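Local atomic coordinates of protein CLPV1 (Pseudomonas aeruginosa, PDB entry 4UQW), a protein that probably uses ATP hydrolysis to take apart the contracted TssB-TssC sheath of the type VI secretion system, here represented by its N domain. Residues 10-15 with 93-98; 16-21 with 114-119; 36-41 with 86-91. One frame throughout, in Å; residues are numbered along the deposited sequence.

Contact 1 (10-15 with 93-98); sequences ALFGKL and HVEEAV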
loop_
_atom_site.group_PDB
_atom_site.type_symbol
_atom_site.label_atom_id
_atom_site.label_comp_id
_atom_site.label_asym_id
_atom_site.label_seq_id
_atom_site.Cartn_x
_atom_site.Cartn_y
_atom_site.Cartn_z
ATOM N N ALA A 10 2.217 -17.463 0.565
ATOM C CA ALA A 10 3.384 -17.155 1.403
ATOM C C ALA A 10 3.694 -15.659 1.451
ATOM O O ALA A 10 3.989 -15.120 2.544
ATOM C CB ALA A 10 4.642 -17.909 0.863
ATOM N N LEU A 11 3.642 -15.010 0.299
ATOM C CA LEU A 11 3.988 -13.592 0.197
ATOM C C LEU A 11 2.992 -12.731 0.997
ATOM O O LEU A 11 3.356 -11.969 1.908
ATOM C CB LEU A 11 4.000 -13.196 -1.293
ATOM C CG LEU A 11 4.215 -11.728 -1.600
ATOM C CD1 LEU A 11 5.592 -11.261 -1.147
ATOM C CD2 LEU A 11 3.971 -11.533 -3.139
ATOM N N PHE A 12 1.694 -12.859 0.644
ATOM C CA PHE A 12 0.681 -12.065 1.340
ATOM C C PHE A 12 0.493 -12.501 2.776
ATOM O O PHE A 12 0.064 -11.707 3.600
ATOM C CB PHE A 12 -0.669 -12.163 0.573
ATOM C CG PHE A 12 -0.650 -11.346 -0.698
ATOM C CD1 PHE A 12 -0.015 -11.814 -1.850
ATOM C CD2 PHE A 12 -1.195 -10.029 -0.720
ATOM C CE1 PHE A 12 0.057 -11.025 -3.045
ATOM C CE2 PHE A 12 -1.105 -9.218 -1.886
ATOM C CZ PHE A 12 -0.469 -9.712 -3.045
ATOM N N GLY A 13 0.856 -13.753 3.074
ATOM C CA GLY A 13 0.814 -14.272 4.432
ATOM C C GLY A 13 1.726 -13.478 5.371
ATOM O O GLY A 13 1.500 -13.520 6.599
ATOM N N LYS A 14 2.696 -12.717 4.833
ATOM C CA LYS A 14 3.508 -11.899 5.722
ATOM C C LYS A 14 2.826 -10.597 6.173
ATOM O O LYS A 14 3.300 -9.939 7.098
ATOM C CB LYS A 14 4.822 -11.505 5.038
ATOM C CG LYS A 14 5.710 -12.711 4.710
ATOM C CD LYS A 14 6.056 -13.472 6.023
ATOM C CE LYS A 14 7.157 -14.514 5.687
ATOM N NZ LYS A 14 7.533 -15.388 6.886
ATOM N N LEU A 15 1.714 -10.217 5.541
ATOM C CA LEU A 15 1.014 -8.990 5.906
ATOM C C LEU A 15 0.423 -9.074 7.308
ATOM O O LEU A 15 -0.051 -10.161 7.721
ATOM C CB LEU A 15 -0.116 -8.694 4.918
ATOM C CG LEU A 15 0.341 -8.359 3.492
ATOM C CD1 LEU A 15 -0.853 -8.219 2.620
ATOM C CD2 LEU A 15 1.141 -7.046 3.400
ATOM N N HIS A 93 2.024 -4.661 -9.329
ATOM C CA HIS A 93 2.603 -3.745 -8.350
ATOM C C HIS A 93 2.182 -4.034 -6.931
ATOM O O HIS A 93 2.921 -3.704 -5.986
ATOM C CB HIS A 93 2.234 -2.280 -8.713
ATOM C CG HIS A 93 3.053 -1.735 -9.849
ATOM N ND1 HIS A 93 2.676 -0.606 -10.547
ATOM C CD2 HIS A 93 4.222 -2.151 -10.397
ATOM C CE1 HIS A 93 3.595 -0.331 -11.451
ATOM N NE2 HIS A 93 4.558 -1.237 -11.374
ATOM N N VAL A 94 0.997 -4.630 -6.717
ATOM C CA VAL A 94 0.589 -4.939 -5.366
ATOM C C VAL A 94 1.480 -6.110 -4.853
ATOM O O VAL A 94 2.008 -6.038 -3.714
ATOM C CB VAL A 94 -0.914 -5.323 -5.346
ATOM C CG1 VAL A 94 -1.283 -6.035 -4.051
ATOM C CG2 VAL A 94 -1.712 -4.043 -5.514
ATOM N N GLU A 95 1.719 -7.125 -5.692
ATOM C CA GLU A 95 2.632 -8.238 -5.311
ATOM C C GLU A 95 4.017 -7.659 -5.004
ATOM O O GLU A 95 4.647 -8.025 -4.009
ATOM C CB GLU A 95 2.810 -9.313 -6.407
ATOM C CG GLU A 95 1.496 -10.011 -6.760
ATOM C CD GLU A 95 1.730 -11.040 -7.859
ATOM O OE1 GLU A 95 2.787 -11.008 -8.553
ATOM O OE2 GLU A 95 0.885 -11.908 -8.055
ATOM N N GLU A 96 4.499 -6.795 -5.896
ATOM C CA GLU A 96 5.856 -6.289 -5.708
ATOM C C GLU A 96 5.971 -5.458 -4.446
ATOM O O GLU A 96 6.992 -5.511 -3.718
ATOM C CB GLU A 96 6.233 -5.424 -6.918
ATOM C CG GLU A 96 7.742 -5.267 -7.017
ATOM C CD GLU A 96 8.206 -4.513 -8.249
ATOM O OE1 GLU A 96 7.410 -4.313 -9.254
ATOM O OE2 GLU A 96 9.392 -4.094 -8.159
ATOM N N ALA A 97 4.966 -4.655 -4.144
ATOM C CA ALA A 97 5.032 -3.874 -2.917
ATOM C C ALA A 97 5.080 -4.782 -1.679
ATOM O O ALA A 97 5.763 -4.414 -0.719
ATOM C CB ALA A 97 3.794 -2.874 -2.818
ATOM N N VAL A 98 4.338 -5.895 -1.677
ATOM C CA VAL A 98 4.415 -6.765 -0.504
ATOM C C VAL A 98 5.831 -7.324 -0.406
ATOM O O VAL A 98 6.377 -7.359 0.716
ATOM C CB VAL A 98 3.389 -7.914 -0.592
ATOM C CG1 VAL A 98 3.515 -8.833 0.663
ATOM C CG2 VAL A 98 1.953 -7.342 -0.622
#

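Contact 2 (16-21 with 114-119); sequences NSLAYK and VRTGYL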
loop_
_atom_site.group_PDB
_atom_site.type_symbol
_atom_site.label_atom_id
_atom_site.label_comp_id
_atom_site.label_asym_id
_atom_site.label_seq_id
_atom_site.Cartn_x
_atom_site.Cartn_y
_atom_site.Cartn_z
ATOM N N ASN A 16 0.440 -7.973 8.041
ATOM C CA ASN A 16 -0.334 -7.925 9.297
ATOM C C ASN A 16 -1.828 -7.885 9.027
ATOM O O ASN A 16 -2.259 -7.889 7.838
ATOM C CB ASN A 16 0.127 -6.765 10.198
ATOM C CG ASN A 16 -0.288 -5.387 9.687
ATOM O OD1 ASN A 16 -1.043 -5.234 8.706
ATOM N ND2 ASN A 16 0.225 -4.340 10.351
ATOM N N SER A 17 -2.646 -7.898 10.095
ATOM C CA SER A 17 -4.062 -8.077 9.870
ATOM C C SER A 17 -4.672 -6.835 9.224
ATOM O O SER A 17 -5.535 -6.966 8.364
ATOM C CB SER A 17 -4.755 -8.417 11.189
ATOM O OG SER A 17 -4.679 -7.321 12.066
ATOM N N LEU A 18 -4.200 -5.663 9.599
ATOM C CA LEU A 18 -4.785 -4.448 9.008
ATOM C C LEU A 18 -4.521 -4.436 7.491
ATOM O O LEU A 18 -5.432 -4.180 6.633
ATOM C CB LEU A 18 -4.206 -3.198 9.734
ATOM C CG LEU A 18 -4.778 -1.855 9.239
ATOM C CD1 LEU A 18 -4.735 -0.789 10.356
ATOM C CD2 LEU A 18 -4.047 -1.319 8.012
ATOM N N ALA A 19 -3.276 -4.682 7.081
ATOM C CA ALA A 19 -2.903 -4.636 5.668
ATOM C C ALA A 19 -3.611 -5.729 4.892
ATOM O O ALA A 19 -4.070 -5.487 3.765
ATOM C CB ALA A 19 -1.380 -4.770 5.458
ATOM N N TYR A 20 -3.716 -6.960 5.432
ATOM C CA TYR A 20 -4.318 -8.049 4.687
ATOM C C TYR A 20 -5.830 -7.838 4.593
ATOM O O TYR A 20 -6.441 -8.050 3.528
ATOM C CB TYR A 20 -4.064 -9.409 5.350
ATOM C CG TYR A 20 -3.934 -10.630 4.437
ATOM C CD1 TYR A 20 -4.506 -10.677 3.162
ATOM C CD2 TYR A 20 -3.123 -11.695 4.803
ATOM C CE1 TYR A 20 -4.358 -11.794 2.328
ATOM C CE2 TYR A 20 -2.989 -12.824 4.005
ATOM C CZ TYR A 20 -3.593 -12.874 2.764
ATOM O OH TYR A 20 -3.454 -13.938 1.905
ATOM N N LYS A 21 -6.452 -7.392 5.672
ATOM C CA LYS A 21 -7.910 -7.135 5.593
ATOM C C LYS A 21 -8.180 -6.038 4.583
ATOM O O LYS A 21 -9.212 -6.049 3.897
ATOM C CB LYS A 21 -8.468 -6.769 6.983
ATOM C CG LYS A 21 -8.558 -8.038 7.895
ATOM C CD LYS A 21 -9.023 -7.644 9.311
ATOM C CE LYS A 21 -8.985 -8.829 10.273
ATOM N NZ LYS A 21 -8.950 -8.334 11.690
ATOM N N VAL A 114 4.441 -7.598 7.984
ATOM C CA VAL A 114 4.557 -6.375 7.189
ATOM C C VAL A 114 3.387 -5.448 7.501
ATOM O O VAL A 114 2.225 -5.783 7.257
ATOM C CB VAL A 114 4.604 -6.739 5.687
ATOM C CG1 VAL A 114 4.617 -5.479 4.753
ATOM C CG2 VAL A 114 5.787 -7.706 5.407
ATOM N N ARG A 115 3.713 -4.299 8.089
ATOM C CA ARG A 115 2.743 -3.252 8.372
ATOM C C ARG A 115 2.723 -2.262 7.223
ATOM O O ARG A 115 3.632 -2.217 6.368
ATOM C CB ARG A 115 3.076 -2.544 9.700
ATOM C CG ARG A 115 4.513 -1.960 9.784
ATOM C CD ARG A 115 4.889 -1.609 11.247
ATOM N NE ARG A 115 4.016 -0.571 11.771
ATOM C CZ ARG A 115 4.032 -0.233 13.056
ATOM N NH1 ARG A 115 4.837 -0.895 13.913
ATOM N NH2 ARG A 115 3.257 0.749 13.475
ATOM N N THR A 116 1.716 -1.412 7.199
ATOM C CA THR A 116 1.614 -0.542 6.015
ATOM C C THR A 116 2.760 0.466 5.926
ATOM O O THR A 116 3.136 0.852 4.803
ATOM C CB THR A 116 0.239 0.184 5.904
ATOM O OG1 THR A 116 0.056 1.099 6.976
ATOM C CG2 THR A 116 -0.899 -0.845 5.891
ATOM N N GLY A 117 3.426 0.803 7.033
ATOM C CA GLY A 117 4.522 1.741 6.923
ATOM C C GLY A 117 5.704 1.065 6.249
ATOM O O GLY A 117 6.488 1.741 5.567
ATOM N N TYR A 118 5.842 -0.265 6.405
ATOM C CA TYR A 118 6.916 -0.945 5.659
ATOM C C TYR A 118 6.571 -1.044 4.177
ATOM O O TYR A 118 7.483 -1.041 3.340
ATOM C CB TYR A 118 7.156 -2.366 6.199
ATOM C CG TYR A 118 7.529 -2.423 7.658
ATOM C CD1 TYR A 118 7.992 -1.330 8.343
ATOM C CD2 TYR A 118 7.383 -3.629 8.339
ATOM C CE1 TYR A 118 8.352 -1.415 9.703
ATOM C CE2 TYR A 118 7.733 -3.744 9.697
ATOM C CZ TYR A 118 8.183 -2.634 10.362
ATOM O OH TYR A 118 8.464 -2.702 11.719
ATOM N N LEU A 119 5.282 -1.160 3.832
ATOM C CA LEU A 119 4.902 -1.088 2.427
ATOM C C LEU A 119 5.288 0.264 1.827
ATOM O O LEU A 119 5.819 0.321 0.718
ATOM C CB LEU A 119 3.391 -1.264 2.202
ATOM C CG LEU A 119 2.806 -2.569 2.707
ATOM C CD1 LEU A 119 1.262 -2.464 2.671
ATOM C CD2 LEU A 119 3.230 -3.740 1.795
#

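Contact 3 (36-41 with 86-91); sequences PYVELV and SITDLS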
loop_
_atom_site.group_PDB
_atom_site.type_symbol
_atom_site.label_atom_id
_atom_site.label_comp_id
_atom_site.label_asym_id
_atom_site.label_seq_id
_atom_site.Cartn_x
_atom_site.Cartn_y
_atom_site.Cartn_z
ATOM N N PRO A 36 -10.342 -4.083 -13.622
ATOM C CA PRO A 36 -9.804 -5.406 -13.950
ATOM C C PRO A 36 -8.759 -5.915 -12.968
ATOM O O PRO A 36 -8.586 -7.159 -12.836
ATOM C CB PRO A 36 -9.174 -5.219 -15.343
ATOM C CG PRO A 36 -8.891 -3.729 -15.410
ATOM C CD PRO A 36 -10.039 -3.078 -14.654
ATOM N N TYR A 37 -8.094 -4.992 -12.247
ATOM C CA TYR A 37 -7.001 -5.380 -11.320
ATOM C C TYR A 37 -7.142 -4.646 -10.036
ATOM O O TYR A 37 -7.430 -3.440 -10.019
ATOM C CB TYR A 37 -5.562 -5.082 -11.927
ATOM C CG TYR A 37 -5.355 -5.915 -13.175
ATOM C CD1 TYR A 37 -5.007 -7.263 -13.069
ATOM C CD2 TYR A 37 -5.619 -5.381 -14.442
ATOM C CE1 TYR A 37 -4.904 -8.065 -14.198
ATOM C CE2 TYR A 37 -5.533 -6.164 -15.574
ATOM C CZ TYR A 37 -5.165 -7.495 -15.444
ATOM O OH TYR A 37 -5.083 -8.281 -16.567
ATOM N N VAL A 38 -6.920 -5.369 -8.927
ATOM C CA VAL A 38 -6.778 -4.746 -7.623
ATOM C C VAL A 38 -5.402 -4.040 -7.572
ATOM O O VAL A 38 -4.364 -4.677 -7.709
ATOM C CB VAL A 38 -6.872 -5.767 -6.509
ATOM C CG1 VAL A 38 -6.919 -5.050 -5.175
ATOM C CG2 VAL A 38 -8.154 -6.600 -6.701
ATOM N N GLU A 39 -5.445 -2.710 -7.491
ATOM C CA GLU A 39 -4.239 -1.891 -7.627
ATOM C C GLU A 39 -3.836 -1.263 -6.337
ATOM O O GLU A 39 -4.566 -1.293 -5.338
ATOM C CB GLU A 39 -4.489 -0.761 -8.621
ATOM C CG GLU A 39 -4.676 -1.272 -10.061
ATOM C CD GLU A 39 -4.692 -0.140 -11.049
ATOM O OE1 GLU A 39 -4.289 1.000 -10.695
ATOM O OE2 GLU A 39 -5.125 -0.405 -12.187
ATOM N N LEU A 40 -2.628 -0.682 -6.374
ATOM C CA LEU A 40 -2.204 0.080 -5.226
ATOM C C LEU A 40 -3.245 1.159 -4.828
ATOM O O LEU A 40 -3.476 1.399 -3.631
ATOM C CB LEU A 40 -0.871 0.755 -5.486
ATOM C CG LEU A 40 0.358 -0.131 -5.613
ATOM C CD1 LEU A 40 1.585 0.745 -6.032
ATOM C CD2 LEU A 40 0.654 -0.838 -4.321
ATOM N N VAL A 41 -3.890 1.802 -5.829
ATOM C CA VAL A 41 -4.830 2.860 -5.449
ATOM C C VAL A 41 -6.038 2.265 -4.655
ATOM O O VAL A 41 -6.494 2.873 -3.675
ATOM C CB VAL A 41 -5.293 3.647 -6.687
ATOM C CG1 VAL A 41 -6.119 2.774 -7.645
ATOM C CG2 VAL A 41 -6.137 4.859 -6.245
ATOM N N SER A 86 -13.724 -9.749 -17.403
ATOM C CA SER A 86 -12.688 -10.743 -17.174
ATOM C C SER A 86 -12.685 -11.176 -15.707
ATOM O O SER A 86 -13.382 -10.612 -14.859
ATOM C CB SER A 86 -11.301 -10.205 -17.577
ATOM O OG SER A 86 -11.160 -8.818 -17.292
ATOM N N ILE A 87 -11.906 -12.193 -15.398
ATOM C CA ILE A 87 -11.748 -12.561 -14.016
ATOM C C ILE A 87 -10.793 -11.524 -13.415
ATOM O O ILE A 87 -9.731 -11.219 -13.981
ATOM C CB ILE A 87 -11.196 -13.988 -13.849
ATOM C CG1 ILE A 87 -11.042 -14.315 -12.369
ATOM C CG2 ILE A 87 -9.878 -14.166 -14.599
ATOM C CD1 ILE A 87 -10.809 -15.798 -12.110
ATOM N N THR A 88 -11.185 -10.978 -12.279
ATOM C CA THR A 88 -10.389 -9.990 -11.582
ATOM C C THR A 88 -9.064 -10.631 -11.152
ATOM O O THR A 88 -9.005 -11.813 -10.812
ATOM C CB THR A 88 -11.130 -9.494 -10.351
ATOM O OG1 THR A 88 -12.509 -9.301 -10.699
ATOM C CG2 THR A 88 -10.532 -8.195 -9.814
ATOM N N ASP A 89 -8.003 -9.813 -11.070
ATOM C CA ASP A 89 -6.720 -10.296 -10.530
ATOM C C ASP A 89 -6.037 -9.170 -9.761
ATOM O O ASP A 89 -6.488 -8.056 -9.743
ATOM C CB ASP A 89 -5.778 -10.824 -11.653
ATOM C CG ASP A 89 -4.868 -11.952 -11.197
ATOM O OD1 ASP A 89 -4.632 -12.094 -9.998
ATOM O OD2 ASP A 89 -4.432 -12.773 -12.033
ATOM N N LEU A 90 -4.921 -9.535 -9.111
ATOM C CA LEU A 90 -4.107 -8.504 -8.431
ATOM C C LEU A 90 -3.129 -7.878 -9.375
ATOM O O LEU A 90 -2.573 -8.567 -10.195
ATOM C CB LEU A 90 -3.291 -9.116 -7.306
ATOM C CG LEU A 90 -4.120 -9.900 -6.300
ATOM C CD1 LEU A 90 -3.113 -10.599 -5.272
ATOM C CD2 LEU A 90 -5.159 -9.069 -5.558
ATOM N N SER A 91 -2.951 -6.553 -9.312
ATOM C CA SER A 91 -1.859 -5.895 -10.014
ATOM C C SER A 91 -0.467 -6.446 -9.626
ATOM O O SER A 91 -0.201 -6.674 -8.437
ATOM C CB SER A 91 -1.881 -4.413 -9.658
ATOM O OG SER A 91 -0.769 -3.701 -10.229
HETATM O O HOH W 1 -8.406 -9.068 -14.924
HETATM O O HOH W 2 -1.220 -1.126 -8.775
#

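Contact 1 (10-15 with 93-98)
With chi1 at 179°, Val98 sends its two methyls to different partners: CG1, trans to the backbone N, reaches Leu11, and CG2, anti to the carbonyl carbon, lies over the ring of Phe12. A chi1 of -74° in Phe12 brings the far end of the ring close to helix 92-108. Val98 CG2 stands 4.2 Å from the Phe12 centroid and 28° off the ring normal, the geometry of a CH-pi contact. The edge of the same ring is met by Val94, whose CG1 lies in the ring plane 3.9 Å from Phe12 CE2. Glu95 adds its aliphatic part near that plane, CG being 4.1 Å from Phe12 CE1, while its carboxylate turns to a salt bridge with Arg8. Leu11 divides its branches: CD1 touches Val98 CG1 at 3.7 Å, and CD2 approaches the backbone O of Glu95. A type I turn from Phe12 to Leu15 lets Leu15 CD2 pack against Val98 CG1 at 4.0 Å. Trp43 of helix 40-49 covers Leu15, Val94 and Val98. The result is apolar packing of a short helix and the turn after it on helix 92-108; Phe12 also lines, with Arg8, Tyr20 and Leu90, the pocket that holds benzamidine.

Contact 2 (16-21 with 114-119)
Asn16 meets Val114 through a nearly straight backbone bond, N to Val114 O at 2.9 Å with an N-H...O angle of 172°; the N lies 36° out of the Val114 carbonyl plane. Beside it, ND2 of Asn16 rests against CA and CB of Arg115, 3.4 Å from CB, while the guanidinium leads away to a salt bridge with Asp54. Thr116 CG2 touches both Leu18 CD2, at 3.8 Å, and Ala19 CB, at 4.0 Å. The Asn16 side chain is positioned by its N-cap role: chi1 of 72° puts CG between the backbone N and the carbonyl carbon, and OD1 accepts from Ala19 N at 2.8 Å. In the second shell, Glu161 uses OE1 to bind Asn16 ND2 and OE2 to bind Thr116 OG1, tying the two segments together from the C-terminal end of the chain. Arg115 lays CG 3.5 Å above the centre of the Tyr118 ring. The N-terminal ends of helices 17-33 and 116-124 thus meet with their first turns running roughly crosswise; helix 40-49 lies against both through Ile47 on Thr116, Trp43 on Leu119 and a bond from Trp43 NE1 to Ala19 O, while helix 152-156 packs on Arg115.

Contact 3 (36-41 with 86-91)
Tyr37 lays the CD1-CE1 side of its ring against Asp89 CB, CE1 to CB 3.9 Å, while the carboxylate turns away; the ring and carboxylate planes are 21° apart, and the two side chains run at a slant to each other. This pair marks one face of a short parallel sheet. On the other face Val38 and Leu90 lie side by side and point the same way, Val38 CB being 3.8 Å from Leu90 CD2, and the Val38 side chain packs on Ala26, Thr27 and Cys30 of helix 17-33. Three backbone bonds fix the register. Asp89 N donates to Pro36 O at 3.2 Å, Val38 N to Asp89 O at 2.8 Å in the carbonyl plane, and Ser91 N to Val38 O at 2.8 Å. At one end water 1 donates to both Pro36 O and Ile87 O, and it sits over a face of the Tyr37 ring, toward the rim. At the other end, Ser91, with OG trans to the backbone N (chi1 176°), caps His93 N and shares water 2 with Leu40 N. The Asp89 carboxylate is held twice through OD1, by Leu90 N at 2.7 Å on the anti side and by a salt bridge to Arg8 NH2. The arrangement is that of two adjacent parallel strands joined by a helical crossover, helices 40-49, 54-61 and 66-79 filling the connection, with Leu90 lining the benzamidine pocket.

In the fold
The benzamidine pocket draws on segments of all three contacts: Phe12 from contact 1, Tyr20 from segment 16-21 and Leu90 from contact 3, with Arg8 completing it. Benzamidine probably came from the crystallisation liquor, so it marks a pocket without showing a natural ligand. The side chains of Phe12 and Leu90 each come to about 4 Å from it, and they touch each other, Phe12 CZ to Leu90 CD1 at 3.6 Å. Contacts 1 and 2 are joined by a probable hydrogen bond from Val114 N to Lys14 O of 2.8 Å. Contact 1 also meets contact 3, where Val94 CG2 lies 3.5 Å from Val38 O. Contacts 2 and 3, nearest atoms about 7 Å apart, do not touch, so contact 1 bridges them.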